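PDB 1YQ5: spike protein P5 from Enterobacteria phage PRD1, which forms, as a homotrimer associated with P31 and P2, the spike complexes at the five-fold vertices of the capsid and is essential for viral infectivity. Local coordinates for residues A[7-12]-A[44-49]; A[11-16]-A[132-137]; A[51-56]-A[109-114]; A[61-66]-A[105-110]; A[81-86]-A[118-123]. All coordinates share one frame; numbering follows the deposited sequence.

Contact 1: A[7-12]-A[44-49]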
# COMPACT_ATOMS: atom_id res chain seq x y z
N LEU A 7 -8.21 1.09 -14.43
CA LEU A 7 -7.32 1.58 -15.46
C LEU A 7 -5.89 1.37 -14.97
O LEU A 7 -5.55 1.76 -13.86
CB LEU A 7 -7.57 3.07 -15.72
CG LEU A 7 -6.70 3.71 -16.81
CD1 LEU A 7 -7.01 3.03 -18.13
CD2 LEU A 7 -6.99 5.20 -16.90
N SER A 8 -5.07 0.75 -15.81
CA SER A 8 -3.67 0.49 -15.47
C SER A 8 -2.82 1.11 -16.57
O SER A 8 -3.02 0.83 -17.75
CB SER A 8 -3.42 -1.01 -15.35
OG SER A 8 -2.11 -1.27 -14.88
N LEU A 9 -1.87 1.95 -16.18
CA LEU A 9 -1.02 2.64 -17.14
C LEU A 9 0.47 2.44 -16.90
O LEU A 9 0.91 2.22 -15.77
CB LEU A 9 -1.32 4.14 -17.09
CG LEU A 9 -2.77 4.61 -17.12
CD1 LEU A 9 -2.83 6.10 -16.80
CD2 LEU A 9 -3.38 4.33 -18.49
N MSE A 10 1.23 2.54 -17.98
CA MSE A 10 2.68 2.44 -17.92
C MSE A 10 3.15 3.79 -18.47
O MSE A 10 2.87 4.14 -19.62
CB MSE A 10 3.19 1.28 -18.78
CG MSE A 10 4.65 0.91 -18.53
SE MSE A 10 5.88 2.14 -19.38
CE MSE A 10 5.68 1.48 -21.19
N TYR A 11 3.84 4.54 -17.62
CA TYR A 11 4.32 5.88 -17.93
C TYR A 11 5.85 5.90 -18.01
O TYR A 11 6.53 5.45 -17.09
CB TYR A 11 3.84 6.81 -16.81
CG TYR A 11 3.81 8.29 -17.08
CD1 TYR A 11 3.11 8.82 -18.16
CD2 TYR A 11 4.41 9.18 -16.19
CE1 TYR A 11 2.98 10.20 -18.34
CE2 TYR A 11 4.29 10.57 -16.36
CZ TYR A 11 3.58 11.07 -17.43
OH TYR A 11 3.44 12.43 -17.58
N SER A 12 6.39 6.41 -19.11
CA SER A 12 7.84 6.48 -19.31
C SER A 12 8.15 7.63 -20.27
O SER A 12 7.24 8.27 -20.78
CB SER A 12 8.36 5.19 -19.93
OG SER A 12 7.91 5.07 -21.27
N LEU A 44 -13.03 5.17 -15.42
CA LEU A 44 -11.69 5.71 -15.20
C LEU A 44 -10.95 5.83 -16.52
O LEU A 44 -10.72 4.84 -17.21
CB LEU A 44 -10.91 4.79 -14.26
CG LEU A 44 -11.43 4.73 -12.82
CD1 LEU A 44 -10.88 3.49 -12.12
CD2 LEU A 44 -11.01 5.99 -12.09
N THR A 45 -10.57 7.06 -16.88
CA THR A 45 -9.88 7.31 -18.13
C THR A 45 -8.69 8.25 -17.96
O THR A 45 -8.73 9.17 -17.14
CB THR A 45 -10.85 7.93 -19.15
OG1 THR A 45 -11.38 9.14 -18.61
CG2 THR A 45 -12.01 6.98 -19.42
N LYS A 46 -7.64 8.02 -18.74
CA LYS A 46 -6.44 8.85 -18.67
C LYS A 46 -6.68 10.19 -19.36
O LYS A 46 -7.45 10.28 -20.32
CB LYS A 46 -5.26 8.14 -19.33
CG LYS A 46 -5.45 7.82 -20.82
CD LYS A 46 -4.35 6.91 -21.34
CE LYS A 46 -4.53 6.59 -22.82
NZ LYS A 46 -3.55 5.56 -23.29
N SER A 47 -6.03 11.23 -18.85
CA SER A 47 -6.17 12.56 -19.43
C SER A 47 -4.92 13.38 -19.11
O SER A 47 -4.05 12.93 -18.37
CB SER A 47 -7.39 13.28 -18.85
OG SER A 47 -7.07 13.84 -17.58
N ALA A 48 -4.85 14.58 -19.67
CA ALA A 48 -3.72 15.46 -19.43
C ALA A 48 -3.67 15.89 -17.96
O ALA A 48 -2.63 16.33 -17.49
CB ALA A 48 -3.81 16.69 -20.34
N ALA A 49 -4.79 15.76 -17.26
CA ALA A 49 -4.87 16.14 -15.85
C ALA A 49 -4.53 15.01 -14.88
O ALA A 49 -4.11 15.25 -13.75
CB ALA A 49 -6.27 16.68 -15.54
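Leu7 and Leu9 meet Leu44, Thr45 and Lys46 across the interior of the beta jelly roll, between its two antiparallel sheets. Strand 7-11 lies in one sheet and strand 44-46 in the other. The axes of these short strands approach to 7.7 Å, with their directions 20° apart. That gap is too wide for backbone pairing, and side chains make the contact.

The apolar part rests mainly on Leu7. Its CG stands opposite the backbone N (chi1 -179°), which brings the CD2 methyl onto the backbone of strand 44-46. Leu7 CD2 is 3.4 Å from Lys46 N and 3.6 Å from Thr45 C. Nearer the main chain, Leu7 CB lies 4.0 Å from Leu44 CB. Ile51 of the adjacent strand 51-53 touches both leucines and extends this part of the core.

Lys46 has a mixed role. Its aliphatic part packs on the leucines, while its extended chain carries the ammonium group away from segment 7-12. There Lys46 NZ is hydrogen-bonded to Ala34 O and Thr36 OG1.

A local polar bond follows the strand. Ser47 OG accepts from Ala49 N at 3.0 Å, an ST turn.

The side chain of Leu9 lies at a slant to that of Lys46. Its CD1 methyl faces Lys46 CB, and Leu9 CD2 is 4.0 Å from Lys46 CD.

Contact 2: A[11-16]-A[132-137]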
# COMPACT_ATOMS: atom_id res chain seq x y z
N TYR A 11 3.84 4.54 -17.62
CA TYR A 11 4.32 5.88 -17.93
C TYR A 11 5.85 5.90 -18.01
O TYR A 11 6.53 5.45 -17.09
CB TYR A 11 3.84 6.81 -16.81
CG TYR A 11 3.81 8.29 -17.08
CD1 TYR A 11 3.11 8.82 -18.16
CD2 TYR A 11 4.41 9.18 -16.19
CE1 TYR A 11 2.98 10.20 -18.34
CE2 TYR A 11 4.29 10.57 -16.36
CZ TYR A 11 3.58 11.07 -17.43
OH TYR A 11 3.44 12.43 -17.58
N SER A 12 6.39 6.41 -19.11
CA SER A 12 7.84 6.48 -19.31
C SER A 12 8.15 7.63 -20.27
O SER A 12 7.24 8.27 -20.78
CB SER A 12 8.36 5.19 -19.93
OG SER A 12 7.91 5.07 -21.27
N THR A 13 9.44 7.87 -20.52
CA THR A 13 9.83 8.94 -21.43
C THR A 13 9.32 8.61 -22.84
O THR A 13 9.13 9.51 -23.66
CB THR A 13 11.36 9.09 -21.51
OG1 THR A 13 11.95 7.85 -21.90
CG2 THR A 13 11.92 9.54 -20.17
N SER A 14 9.09 7.33 -23.10
CA SER A 14 8.59 6.89 -24.40
C SER A 14 7.07 6.84 -24.46
O SER A 14 6.48 6.81 -25.54
CB SER A 14 9.13 5.49 -24.73
OG SER A 14 10.54 5.51 -24.82
N THR A 15 6.43 6.85 -23.29
CA THR A 15 4.98 6.79 -23.24
C THR A 15 4.31 7.92 -22.46
O THR A 15 3.68 7.69 -21.43
CB THR A 15 4.50 5.42 -22.68
OG1 THR A 15 5.12 5.17 -21.42
CG2 THR A 15 4.85 4.29 -23.65
N GLY A 16 4.47 9.14 -22.97
CA GLY A 16 3.83 10.30 -22.37
C GLY A 16 4.47 11.09 -21.24
O GLY A 16 3.96 12.15 -20.89
N SER A 132 15.25 10.44 -15.72
CA SER A 132 15.11 10.40 -17.17
C SER A 132 15.23 8.97 -17.69
O SER A 132 15.46 8.75 -18.88
CB SER A 132 16.17 11.28 -17.84
OG SER A 132 17.47 10.81 -17.55
N ASN A 133 15.06 8.00 -16.80
CA ASN A 133 15.16 6.58 -17.15
C ASN A 133 14.21 5.84 -16.22
O ASN A 133 14.59 4.88 -15.55
CB ASN A 133 16.60 6.10 -16.95
CG ASN A 133 16.75 4.60 -17.10
OD1 ASN A 133 16.18 4.00 -18.02
ND2 ASN A 133 17.52 3.99 -16.21
N TYR A 134 12.96 6.29 -16.20
CA TYR A 134 11.96 5.74 -15.31
C TYR A 134 10.86 4.90 -15.95
O TYR A 134 10.50 5.09 -17.11
CB TYR A 134 11.30 6.89 -14.55
CG TYR A 134 10.65 7.92 -15.46
CD1 TYR A 134 9.35 7.73 -15.93
CD2 TYR A 134 11.35 9.04 -15.89
CE1 TYR A 134 8.76 8.64 -16.81
CE2 TYR A 134 10.77 9.96 -16.77
CZ TYR A 134 9.47 9.75 -17.23
OH TYR A 134 8.90 10.63 -18.11
N ILE A 135 10.35 3.96 -15.17
CA ILE A 135 9.23 3.13 -15.58
C ILE A 135 8.25 3.33 -14.44
O ILE A 135 8.49 2.89 -13.31
CB ILE A 135 9.58 1.64 -15.70
CG1 ILE A 135 10.54 1.42 -16.87
CG2 ILE A 135 8.30 0.84 -15.94
CD1 ILE A 135 9.94 1.83 -18.21
N ILE A 136 7.17 4.04 -14.73
CA ILE A 136 6.16 4.33 -13.74
C ILE A 136 4.87 3.61 -14.11
O ILE A 136 4.43 3.63 -15.26
CB ILE A 136 5.88 5.86 -13.67
CG1 ILE A 136 7.15 6.58 -13.21
CG2 ILE A 136 4.72 6.14 -12.71
CD1 ILE A 136 7.03 8.09 -13.22
N ASN A 137 4.29 2.94 -13.12
CA ASN A 137 3.04 2.23 -13.32
C ASN A 137 2.01 2.84 -12.39
O ASN A 137 2.28 3.04 -11.20
CB ASN A 137 3.21 0.74 -13.03
CG ASN A 137 3.93 0.01 -14.14
OD1 ASN A 137 3.35 -0.29 -15.19
ND2 ASN A 137 5.21 -0.27 -13.93
O HOH W 1 11.48 6.37 -19.28
O HOH W 2 14.46 7.37 -20.93
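The Tyr134 ring packs against the backbone of Tyr11 and Ser12 and the methyl of Thr13. Tyr11 O lies at its edge, near the plane. Ser12 comes in obliquely, with Ser12 CA 3.4 Å from Tyr134 CE1. Thr13 also approaches at an angle, its CG2 methyl 3.6 Å from Tyr134 CE2. Water 1 sits over the centre of one face, 4.1 Å above the ring plane. The ring gets there because Tyr134 CG sits between the backbone N and the carbonyl carbon (chi1 59°). Its hydroxyl is hydrogen-bonded to Pro18 O. The Tyr11 ring meets Ile136 CD1 at its edge, and its hydroxyl is bonded to Asp30 O.

The backbones join at one antiparallel hydrogen-bonded pair, Tyr11 with Ile136. Tyr11 N donates to Ile136 O at 2.6 Å in an almost straight bond. Ile136 N returns a bond of 2.8 Å to Tyr11 O. Their side chains point the same way, side by side.

Beyond this pair the chains separate and waters bridge them. Water 1 accepts from Thr13 N and donates to Tyr134 O. Water 2 links Thr13 OG1 to Ser132 O. Segment 11-16 turns back here, with Thr15 N bonded to Ser12 O and the Ser12 and Thr15 hydroxyls bonded together.

The contact joins the chain leaving strand 5-11 to the start of strand 135-142, its neighbour in one sheet. Strand 35-40 flanks the first and strand 59-68 the second, where Ile136 touches Met65 and Val67.

Contact 3: A[51-56]-A[109-114]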
# COMPACT_ATOMS: atom_id res chain seq x y z
N ILE A 51 -6.11 10.96 -13.94
CA ILE A 51 -7.10 9.94 -14.27
C ILE A 51 -8.47 10.49 -13.88
O ILE A 51 -8.74 10.75 -12.71
CB ILE A 51 -6.85 8.61 -13.53
CG1 ILE A 51 -5.54 7.99 -14.02
CG2 ILE A 51 -8.00 7.64 -13.79
CD1 ILE A 51 -5.21 6.65 -13.38
N GLN A 52 -9.32 10.66 -14.89
CA GLN A 52 -10.67 11.20 -14.70
C GLN A 52 -11.65 10.18 -14.15
O GLN A 52 -11.63 9.01 -14.54
CB GLN A 52 -11.23 11.70 -16.04
CG GLN A 52 -10.36 12.69 -16.81
CD GLN A 52 -10.32 14.05 -16.16
OE1 GLN A 52 -11.33 14.53 -15.62
NE2 GLN A 52 -9.17 14.70 -16.23
N LEU A 53 -12.52 10.62 -13.25
CA LEU A 53 -13.56 9.76 -12.69
C LEU A 53 -14.85 10.25 -13.32
O LEU A 53 -15.21 11.42 -13.17
CB LEU A 53 -13.64 9.88 -11.17
CG LEU A 53 -12.68 9.00 -10.35
CD1 LEU A 53 -11.25 9.44 -10.59
CD2 LEU A 53 -13.04 9.10 -8.88
N ALA A 54 -15.55 9.37 -14.03
CA ALA A 54 -16.80 9.73 -14.69
C ALA A 54 -17.89 10.09 -13.68
O ALA A 54 -17.88 9.62 -12.54
CB ALA A 54 -17.27 8.58 -15.58
N ALA A 55 -18.84 10.92 -14.11
CA ALA A 55 -19.94 11.35 -13.26
C ALA A 55 -20.68 10.13 -12.73
O ALA A 55 -20.86 9.14 -13.44
CB ALA A 55 -20.89 12.24 -14.05
N GLY A 56 -21.11 10.21 -11.47
CA GLY A 56 -21.85 9.11 -10.87
C GLY A 56 -20.97 8.00 -10.32
O GLY A 56 -21.49 6.99 -9.84
N CYS A 109 -13.68 8.43 -2.83
CA CYS A 109 -13.69 9.55 -3.75
C CYS A 109 -15.10 10.03 -4.01
O CYS A 109 -15.96 9.26 -4.44
CB CYS A 109 -13.07 9.15 -5.10
SG CYS A 109 -11.33 8.71 -5.05
N ASN A 110 -15.34 11.31 -3.74
CA ASN A 110 -16.64 11.89 -4.01
C ASN A 110 -16.53 12.49 -5.40
O ASN A 110 -15.62 13.26 -5.68
CB ASN A 110 -16.98 12.99 -3.00
CG ASN A 110 -18.31 13.65 -3.31
OD1 ASN A 110 -19.33 12.98 -3.46
ND2 ASN A 110 -18.30 14.98 -3.40
N VAL A 111 -17.45 12.11 -6.29
CA VAL A 111 -17.44 12.63 -7.65
C VAL A 111 -18.53 13.69 -7.75
O VAL A 111 -19.71 13.39 -7.62
CB VAL A 111 -17.70 11.51 -8.67
CG1 VAL A 111 -17.80 12.09 -10.07
CG2 VAL A 111 -16.56 10.49 -8.60
N LEU A 112 -18.12 14.93 -7.98
CA LEU A 112 -19.05 16.05 -8.07
C LEU A 112 -19.77 16.14 -9.41
O LEU A 112 -20.83 16.75 -9.50
CB LEU A 112 -18.30 17.36 -7.83
CG LEU A 112 -17.62 17.51 -6.46
CD1 LEU A 112 -16.62 18.65 -6.50
CD2 LEU A 112 -18.67 17.74 -5.39
N GLY A 113 -19.20 15.52 -10.44
CA GLY A 113 -19.81 15.60 -11.75
C GLY A 113 -19.22 16.80 -12.49
O GLY A 113 -19.84 17.35 -13.40
N VAL A 114 -18.02 17.20 -12.07
CA VAL A 114 -17.30 18.31 -12.68
C VAL A 114 -15.97 17.70 -13.11
O VAL A 114 -15.08 17.49 -12.29
CB VAL A 114 -17.06 19.44 -11.66
CG1 VAL A 114 -16.37 20.63 -12.34
CG2 VAL A 114 -18.38 19.87 -11.05
O HOH W 3 -21.33 12.27 -9.62
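Leu53 and Val111 centre a small apolar contact at one end of the jelly roll, its centre about 17 Å from the centre of the chain. It lies between strand 51-53 with the loop after it and the end of strand 100-109 with the loop that follows. That second loop leads to strand 119-126.

Val111 splits its two methyls between partners. Its CG1 is opposite the backbone N (chi1 175°) and faces the loop, 3.5 Å from Ala54 O and 3.9 Å from Ala55 CA. Its CG2 faces the leucine, 3.8 Å from Leu53 CD2. The same Leu53 CD2 touches Cys109 CB, also at 3.8 Å. One leucine methyl thus touches both the cysteine and the valine, from directions nearly at right angles.

Farther out, Ala55 CB lies 4.2 Å from Gly113 CA. The polar link is indirect. Water 3 accepts from Gly56 N at 2.8 Å and donates to Val111 O. Gly56 and Gly113 have positive phi, where a CB would press against the preceding carbonyl O.

Several strands surround the contact. Strand 51-53 pairs with strand 44-46 on one side and with strand 119-126 on the other. Tyr83 of strand 76-83 touches Leu53, Cys109 and Val111. Val111 N is also bonded to Ser58 OG, just before strand 59-68.

Contact 4: A[61-66]-A[105-110]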
# COMPACT_ATOMS: atom_id res chain seq x y z
N TYR A 61 -11.84 3.61 -4.00
CA TYR A 61 -10.86 3.35 -5.04
C TYR A 61 -9.53 2.85 -4.49
O TYR A 61 -9.01 3.40 -3.52
CB TYR A 61 -10.60 4.62 -5.86
CG TYR A 61 -11.74 5.00 -6.77
CD1 TYR A 61 -12.90 5.60 -6.26
CD2 TYR A 61 -11.69 4.71 -8.13
CE1 TYR A 61 -13.97 5.91 -7.11
CE2 TYR A 61 -12.75 5.02 -8.97
CZ TYR A 61 -13.88 5.61 -8.46
OH TYR A 61 -14.94 5.88 -9.31
N GLN A 62 -9.00 1.80 -5.11
CA GLN A 62 -7.71 1.25 -4.73
C GLN A 62 -6.75 1.81 -5.77
O GLN A 62 -6.94 1.65 -6.97
CB GLN A 62 -7.72 -0.28 -4.80
CG GLN A 62 -6.35 -0.91 -4.54
CD GLN A 62 -5.70 -0.44 -3.25
OE1 GLN A 62 -6.31 -0.50 -2.18
NE2 GLN A 62 -4.45 0.02 -3.35
N ILE A 63 -5.71 2.48 -5.29
CA ILE A 63 -4.74 3.12 -6.16
C ILE A 63 -3.30 2.76 -5.83
O ILE A 63 -2.91 2.68 -4.66
CB ILE A 63 -4.89 4.65 -6.05
CG1 ILE A 63 -6.32 5.05 -6.42
CG2 ILE A 63 -3.86 5.35 -6.92
CD1 ILE A 63 -6.71 6.42 -5.91
N THR A 64 -2.50 2.55 -6.88
CA THR A 64 -1.09 2.24 -6.71
C THR A 64 -0.26 2.93 -7.77
O THR A 64 -0.63 2.97 -8.95
CB THR A 64 -0.81 0.72 -6.84
OG1 THR A 64 -1.38 0.02 -5.72
CG2 THR A 64 0.70 0.46 -6.87
N MSE A 65 0.85 3.52 -7.35
CA MSE A 65 1.77 4.15 -8.27
C MSE A 65 3.15 3.70 -7.85
O MSE A 65 3.53 3.85 -6.69
CB MSE A 65 1.68 5.67 -8.23
CG MSE A 65 2.79 6.30 -9.07
SE MSE A 65 2.65 8.20 -9.33
CE MSE A 65 2.64 8.72 -7.44
N THR A 66 3.89 3.15 -8.80
CA THR A 66 5.24 2.67 -8.54
C THR A 66 6.23 3.26 -9.53
O THR A 66 5.85 3.69 -10.62
CB THR A 66 5.32 1.14 -8.65
OG1 THR A 66 4.86 0.74 -9.95
CG2 THR A 66 4.47 0.48 -7.59
N LEU A 105 -2.93 3.18 -2.07
CA LEU A 105 -3.98 3.76 -1.26
C LEU A 105 -5.38 3.24 -1.56
O LEU A 105 -5.71 2.95 -2.71
CB LEU A 105 -4.01 5.28 -1.50
CG LEU A 105 -2.71 6.06 -1.36
CD1 LEU A 105 -2.67 7.18 -2.39
CD2 LEU A 105 -2.61 6.62 0.05
N LEU A 106 -6.18 3.12 -0.51
CA LEU A 106 -7.58 2.74 -0.63
C LEU A 106 -8.23 3.99 -0.06
O LEU A 106 -8.07 4.28 1.13
CB LEU A 106 -7.95 1.53 0.23
CG LEU A 106 -9.46 1.29 0.32
CD1 LEU A 106 -10.02 1.07 -1.08
CD2 LEU A 106 -9.78 0.10 1.21
N ILE A 107 -8.95 4.74 -0.89
CA ILE A 107 -9.57 5.98 -0.44
C ILE A 107 -10.99 6.12 -0.97
O ILE A 107 -11.39 5.44 -1.91
CB ILE A 107 -8.77 7.19 -0.94
CG1 ILE A 107 -8.73 7.19 -2.48
CG2 ILE A 107 -7.37 7.17 -0.38
CD1 ILE A 107 -8.07 8.41 -3.10
N TYR A 108 -11.75 7.01 -0.33
CA TYR A 108 -13.11 7.27 -0.77
C TYR A 108 -13.06 8.51 -1.66
O TYR A 108 -12.46 9.52 -1.28
CB TYR A 108 -14.05 7.56 0.40
CG TYR A 108 -15.46 7.84 -0.08
CD1 TYR A 108 -16.29 6.80 -0.49
CD2 TYR A 108 -15.93 9.15 -0.20
CE1 TYR A 108 -17.55 7.05 -1.01
CE2 TYR A 108 -17.19 9.41 -0.72
CZ TYR A 108 -18.00 8.36 -1.12
OH TYR A 108 -19.25 8.59 -1.65
N CYS A 109 -13.68 8.43 -2.83
CA CYS A 109 -13.69 9.55 -3.75
C CYS A 109 -15.10 10.03 -4.01
O CYS A 109 -15.96 9.26 -4.44
CB CYS A 109 -13.07 9.15 -5.10
SG CYS A 109 -11.33 8.71 -5.05
N ASN A 110 -15.34 11.31 -3.74
CA ASN A 110 -16.64 11.89 -4.01
C ASN A 110 -16.53 12.49 -5.40
O ASN A 110 -15.62 13.26 -5.68
CB ASN A 110 -16.98 12.99 -3.00
CG ASN A 110 -18.31 13.65 -3.31
OD1 ASN A 110 -19.33 12.98 -3.46
ND2 ASN A 110 -18.30 14.98 -3.40
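Tyr61 and Ile63 pair with Ile107 and Leu105 in the antiparallel sheet of the jelly roll that strand 100-109 borders within this chain. Both are hydrogen-bonded pairs, with Gln62 and Leu106 as the non-hydrogen-bonded pair between them. Four backbone bonds result. Tyr61 N reaches Ile107 O at 2.8 Å, and Ile107 N returns to Tyr61 O. Ile63 N gives Leu105 O a short bond of 2.6 Å, matched by Leu105 N to Ile63 O.

On the inner side, Ile63 CD1 meets Ile107 CD1 at 3.7 Å. Beside them, Cys109 SG makes an oblique sulfur-aromatic contact, 4.5 Å from the centroid of the Tyr61 ring. Tyr61 OH is bonded to Lys57 O.

Gln62 and Leu106 lie on the opposite side of the sheet. A bend at chi2 (53°) folds the glutamine amide back over the partner strand, where Gln62 OE1 is 3.6 Å from Leu106 CB.

Thr64 OG1 on this outer face is bonded to Leu106 N of one neighbouring subunit. At the strand edge, Leu106 N is bonded to Thr64 OG1 of the other, and Gln62 and Leu106 pack against both subunits. The strand pair thus has an apolar inner face that includes a sulfur, and an outer face and edge that meet the other subunits.

Contact 5: A[81-86]-A[118-123]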
# COMPACT_ATOMS: atom_id res chain seq x y z
N VAL A 81 -0.27 11.45 -4.48
CA VAL A 81 -1.53 11.23 -5.16
C VAL A 81 -2.50 12.24 -4.57
O VAL A 81 -2.55 12.41 -3.35
CB VAL A 81 -2.10 9.82 -4.90
CG1 VAL A 81 -3.48 9.70 -5.54
CG2 VAL A 81 -1.16 8.77 -5.46
N LYS A 82 -3.27 12.91 -5.43
CA LYS A 82 -4.23 13.88 -4.95
C LYS A 82 -5.61 13.64 -5.54
O LYS A 82 -5.74 13.12 -6.65
CB LYS A 82 -3.80 15.30 -5.32
CG LYS A 82 -2.42 15.69 -4.83
CD LYS A 82 -2.15 17.17 -5.09
CE LYS A 82 -2.14 17.47 -6.57
NZ LYS A 82 -2.09 18.95 -6.84
N TYR A 83 -6.63 14.01 -4.78
CA TYR A 83 -8.01 13.92 -5.24
C TYR A 83 -8.78 14.98 -4.47
O TYR A 83 -8.90 14.90 -3.24
CB TYR A 83 -8.64 12.55 -4.99
CG TYR A 83 -10.00 12.48 -5.65
CD1 TYR A 83 -10.12 12.32 -7.03
CD2 TYR A 83 -11.17 12.68 -4.91
CE1 TYR A 83 -11.35 12.38 -7.67
CE2 TYR A 83 -12.42 12.75 -5.54
CZ TYR A 83 -12.50 12.60 -6.92
OH TYR A 83 -13.72 12.70 -7.55
N GLY A 84 -9.30 15.97 -5.18
CA GLY A 84 -10.04 17.02 -4.50
C GLY A 84 -9.13 17.72 -3.51
O GLY A 84 -7.97 17.99 -3.81
N SER A 85 -9.65 17.99 -2.31
CA SER A 85 -8.87 18.68 -1.29
C SER A 85 -7.86 17.78 -0.57
O SER A 85 -7.07 18.26 0.24
CB SER A 85 -9.81 19.30 -0.25
OG SER A 85 -10.61 18.31 0.36
N SER A 86 -7.88 16.49 -0.86
CA SER A 86 -6.97 15.56 -0.20
C SER A 86 -5.71 15.24 -0.99
O SER A 86 -5.74 15.15 -2.22
CB SER A 86 -7.67 14.23 0.10
OG SER A 86 -8.74 14.39 1.01
N ASP A 118 -13.08 16.20 -10.64
CA ASP A 118 -13.10 14.76 -10.34
C ASP A 118 -11.96 14.04 -11.05
O ASP A 118 -12.18 13.25 -11.97
CB ASP A 118 -14.44 14.15 -10.75
CG ASP A 118 -15.62 14.86 -10.12
OD1 ASP A 118 -15.50 15.28 -8.95
OD2 ASP A 118 -16.68 14.98 -10.78
N VAL A 119 -10.74 14.30 -10.60
CA VAL A 119 -9.58 13.68 -11.22
C VAL A 119 -8.50 13.31 -10.22
O VAL A 119 -8.17 14.08 -9.32
CB VAL A 119 -8.95 14.63 -12.28
CG1 VAL A 119 -8.60 15.96 -11.65
CG2 VAL A 119 -7.70 13.99 -12.89
N LEU A 120 -7.97 12.10 -10.37
CA LEU A 120 -6.90 11.63 -9.51
C LEU A 120 -5.62 12.19 -10.14
O LEU A 120 -5.36 11.96 -11.32
CB LEU A 120 -6.85 10.10 -9.52
CG LEU A 120 -8.00 9.38 -8.80
CD1 LEU A 120 -7.99 7.91 -9.17
CD2 LEU A 120 -7.84 9.56 -7.30
N LYS A 121 -4.86 12.95 -9.36
CA LYS A 121 -3.62 13.54 -9.86
C LYS A 121 -2.42 12.79 -9.29
O LYS A 121 -2.39 12.44 -8.11
CB LYS A 121 -3.56 15.02 -9.48
CG LYS A 121 -4.67 15.86 -10.10
CD LYS A 121 -4.56 17.32 -9.69
CE LYS A 121 -5.62 18.18 -10.37
NZ LYS A 121 -5.50 19.61 -9.98
N PHE A 122 -1.42 12.55 -10.14
CA PHE A 122 -0.23 11.82 -9.73
C PHE A 122 1.06 12.57 -9.98
O PHE A 122 1.19 13.31 -10.97
CB PHE A 122 -0.16 10.48 -10.47
CG PHE A 122 -1.36 9.60 -10.28
CD1 PHE A 122 -2.53 9.83 -11.01
CD2 PHE A 122 -1.34 8.55 -9.36
CE1 PHE A 122 -3.66 9.03 -10.83
CE2 PHE A 122 -2.46 7.75 -9.17
CZ PHE A 122 -3.62 7.99 -9.91
N SER A 123 2.03 12.37 -9.09
CA SER A 123 3.34 13.00 -9.22
C SER A 123 4.37 12.32 -8.34
O SER A 123 4.04 11.74 -7.30
CB SER A 123 3.28 14.49 -8.84
OG SER A 123 4.52 15.12 -9.13
O HOH W 4 -3.44 21.13 -8.30
O HOH W 5 -8.62 16.38 -7.99
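Lys82 and Lys121 are joined by two backbone hydrogen bonds, as an antiparallel hydrogen-bonded pair of strands 76-83 and 119-126. Lys82 N reaches Lys121 O at 2.9 Å. Lys121 N reaches Lys82 O at the same length. Both side chains rise on one face of the sheet. A bend at chi3 (-63°) brings Lys82 CE to 4.0 Å from Lys121 CD. Water 4 accepts from both ammonium groups, and Lys82 NZ also forms a salt bridge with Asp28.

Past this pair the chains part. Water 5 spans the gap, accepting from Gly84 N and donating to Val119 O. Gly84 follows Tyr83 in a type II' turn that ends at Ser86.

The Tyr83 ring reaches across to the partner strand, against Val119, Leu120 and Asp118. Its CD1 lies 3.6 Å from Leu120 CD2, while Leu120 N is at the ring edge, in plane. Tyr83 OH is hydrogen-bonded to Asn110 O. It also passes near Asp118 OD1, at 3.4 Å, without a hydrogen bond between them. That carboxylate is held by the backbone N atoms of Leu112, Gly113 and Val114. On the inner face, Val81 CG2 meets Phe122 CD2 at 3.9 Å.

The two faces differ in chemistry. Val81 and Phe122 belong to the core. On the other face the two ammonium groups share water 4, and the carboxylate of Asp28, bridged to Lys82, probably balances part of their charge.

The five contacts describe a two-sheet jelly roll. Contacts 2 and 4 are strand pairings in one sheet and contact 5 is a pairing in the other. Contact 1 joins the sheets through the core. Contact 3 lies at one end and contact 2 on the other side of the chain's centre, with their centres about 26 Å apart. Contacts 4 and 5 have centres about 10 Å apart and face each other, with Ile63 CD1 3.6 Å from Leu120 CD2. Leu53 CD2 of contact 3 touches Tyr61 CZ of contact 4 at 3.6 Å. Contacts 1 and 2 share Tyr11 and Ser12. Among these contacts, contact 4 provides subunit bonds in the trimer.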